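Local atomic coordinates of uncharacterized protein Rv2866 (Mycobacterium tuberculosis, PDB entry 3G5O), a protein that acts as the RNA-cleaving, bacteriostatic toxin of a type II toxin-antitoxin system, cutting preferentially at the 3'-end of purine ribonucleotides and neutralised by its cognate antitoxin. Residues C[18-23]-C[88-93]. Numbering follows the deposited sequence.
Sequences YTVRFT and VVILRV
Four backbone hydrogen bonds join Thr19, Arg21 and Thr23 to Val88 and Ile90, the alternating pattern by which one parallel strand borrows both polar groups of every second residue in its neighbour. Val88 N reaches Thr19 O at 2.8 Å, Val88 O accepts from Arg21 N, and Arg21 O in turn receives Ile90 N at 2.8 Å in a nearly straight bond (171°). The last link runs from Thr23 N to Ile90 O, 3.1 Å. With chi1 at 56°, Thr23 OG1 also lies 3.0 Å from Ile90 O, but its single proton could go elsewhere; Thr25 OG1 and Ala26 N are its partners where N-cap Thr23 hands the strand over to helix 24-30. Thr23 CG2 meets Val89 CG1 at 3.5 Å, the two side chains crossing roughly at right angles.

On the face carrying Val20, Phe22, Val88 and Ile90, the side chains are all apolar. In one of two modelled conformers, Ile90 CG1 sits over the centre of the Phe22 ring, 4.1 Å from its centroid, in a tentative CH-pi contact, and touches Val20 CG1 at 3.9 Å. Val93 CG2 approaches the ring edge.

Phe22 and Thr23 also pair antiparallel with a strand of the Rv2865 antitoxin chain, extending the RelE-family toxin sheet across the interface. Main-chain bonds thus fix the register, whereas Val20, Phe22 and Ile90 pack the sheet against helices 24-30 and 35-51.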
loop_
_atom_site.group_PDB
_atom_site.type_symbol
_atom_site.label_atom_id
_atom_site.label_comp_id
_atom_site.label_asym_id
_atom_site.label_seq_id
_atom_site.Cartn_x
_atom_site.Cartn_y
_atom_site.Cartn_z
ATOM N N TYR C 18 -26.626 9.314 5.970
ATOM C CA TYR C 18 -25.742 10.471 6.045
ATOM C C TYR C 18 -25.955 11.413 4.863
ATOM O O TYR C 18 -26.354 10.995 3.751
ATOM C CB TYR C 18 -24.289 9.987 6.133
ATOM C CG TYR C 18 -23.891 9.535 7.516
ATOM C CD1 TYR C 18 -24.854 9.015 8.423
ATOM C CD2 TYR C 18 -22.566 9.649 7.950
ATOM C CE1 TYR C 18 -24.480 8.602 9.728
ATOM C CE2 TYR C 18 -22.185 9.216 9.224
ATOM C CZ TYR C 18 -23.133 8.700 10.111
ATOM O OH TYR C 18 -22.733 8.307 11.380
ATOM N N THR C 19 -25.725 12.697 5.100
ATOM C CA THR C 19 -25.723 13.682 4.028
ATOM C C THR C 19 -24.423 13.542 3.216
ATOM O O THR C 19 -23.354 13.603 3.777
ATOM C CB THR C 19 -25.735 15.116 4.616
ATOM O OG1 THR C 19 -26.860 15.238 5.475
ATOM C CG2 THR C 19 -25.806 16.202 3.518
ATOM N N VAL C 20 -24.535 13.394 1.905
ATOM C CA VAL C 20 -23.358 13.103 1.061
ATOM C C VAL C 20 -23.027 14.378 0.321
ATOM O O VAL C 20 -23.933 15.068 -0.181
ATOM C CB VAL C 20 -23.615 11.939 0.058
ATOM C CG1 VAL C 20 -22.424 11.832 -0.986
ATOM C CG2 VAL C 20 -23.769 10.629 0.795
ATOM N N ARG C 21 -21.738 14.722 0.291
ATOM C CA ARG C 21 -21.271 15.940 -0.367
ATOM C C ARG C 21 -20.080 15.539 -1.234
ATOM O O ARG C 21 -19.336 14.607 -0.876
ATOM C CB ARG C 21 -20.764 16.958 0.672
ATOM C CG ARG C 21 -21.714 17.339 1.803
ATOM C CD ARG C 21 -22.676 18.430 1.424
ATOM N NE ARG C 21 -22.066 19.705 1.028
ATOM C CZ ARG C 21 -22.786 20.765 0.627
ATOM N NH1 ARG C 21 -24.113 20.689 0.624
ATOM N NH2 ARG C 21 -22.201 21.894 0.234
ATOM N N PHE C 22 -19.866 16.257 -2.331
ATOM C CA PHE C 22 -18.722 15.999 -3.214
ATOM C C PHE C 22 -17.843 17.229 -3.051
ATOM O O PHE C 22 -18.352 18.371 -3.079
ATOM C CB PHE C 22 -19.150 15.924 -4.705
ATOM C CG PHE C 22 -19.735 14.586 -5.132
ATOM C CD1 PHE C 22 -19.012 13.744 -5.974
ATOM C CD2 PHE C 22 -21.016 14.214 -4.751
ATOM C CE1 PHE C 22 -19.529 12.510 -6.384
ATOM C CE2 PHE C 22 -21.556 12.990 -5.149
ATOM C CZ PHE C 22 -20.802 12.150 -5.997
ATOM N N THR C 23 -16.544 16.995 -2.906
ATOM C CA THR C 23 -15.542 18.070 -2.973
ATOM C C THR C 23 -15.416 18.498 -4.440
ATOM O O THR C 23 -15.890 17.799 -5.356
ATOM C CB THR C 23 -14.150 17.602 -2.492
ATOM O OG1 THR C 23 -13.735 16.455 -3.253
ATOM C CG2 THR C 23 -14.166 17.238 -0.994
ATOM N N VAL C 88 -21.041 12.367 4.828
ATOM C CA VAL C 88 -19.993 11.687 4.073
ATOM C C VAL C 88 -19.544 12.685 3.029
ATOM O O VAL C 88 -20.402 13.324 2.406
ATOM C CB VAL C 88 -20.567 10.495 3.340
ATOM C CG1 VAL C 88 -19.530 9.915 2.272
ATOM C CG2 VAL C 88 -21.018 9.441 4.350
ATOM N N VAL C 89 -18.223 12.793 2.834
ATOM C CA VAL C 89 -17.627 13.652 1.830
ATOM C C VAL C 89 -16.760 12.849 0.885
ATOM O O VAL C 89 -15.826 12.162 1.308
ATOM C CB VAL C 89 -16.794 14.814 2.455
ATOM C CG1 VAL C 89 -16.304 15.747 1.345
ATOM C CG2 VAL C 89 -17.654 15.649 3.424
ATOM N N ILE C 90 -17.124 12.891 -0.401
ATOM C CA ILE C 90 -16.425 12.170 -1.455
ATOM C C ILE C 90 -15.234 13.006 -1.894
ATOM O O ILE C 90 -15.411 14.145 -2.310
ATOM C CB ILE C 90 -17.330 11.994 -2.705
ATOM C CG1 ILE C 90 -18.725 11.507 -2.296
ATOM C CG2 ILE C 90 -16.666 11.062 -3.753
ATOM C CD1 ILE C 90 -18.693 10.165 -1.613
ATOM N N LEU C 91 -14.050 12.415 -1.843
ATOM C CA LEU C 91 -12.787 13.047 -2.200
ATOM C C LEU C 91 -12.437 12.764 -3.650
ATOM O O LEU C 91 -11.939 13.657 -4.332
ATOM C CB LEU C 91 -11.649 12.472 -1.318
ATOM C CG LEU C 91 -11.954 12.474 0.180
ATOM C CD1 LEU C 91 -10.739 11.921 0.872
ATOM C CD2 LEU C 91 -12.368 13.899 0.791
ATOM N N ARG C 92 -12.706 11.542 -4.106
ATOM C CA ARG C 92 -12.332 11.101 -5.449
ATOM C C ARG C 92 -13.320 10.077 -5.989
ATOM O O ARG C 92 -13.940 9.291 -5.226
ATOM C CB ARG C 92 -10.932 10.440 -5.465
ATOM C CG ARG C 92 -9.722 11.324 -4.999
ATOM C CD ARG C 92 -9.401 12.449 -6.013
ATOM N NE ARG C 92 -9.255 11.961 -7.394
ATOM C CZ ARG C 92 -8.095 11.517 -7.908
ATOM N NH1 ARG C 92 -6.987 11.492 -7.176
ATOM N NH2 ARG C 92 -8.040 11.097 -9.163
ATOM N N VAL C 93 -13.413 10.039 -7.315
ATOM C CA VAL C 93 -14.174 8.986 -8.019
ATOM C C VAL C 93 -13.259 8.455 -9.122
ATOM O O VAL C 93 -12.595 9.238 -9.855
ATOM C CB VAL C 93 -15.486 9.537 -8.648
ATOM C CG1 VAL C 93 -16.264 8.393 -9.344
ATOM C CG2 VAL C 93 -16.354 10.162 -7.569
#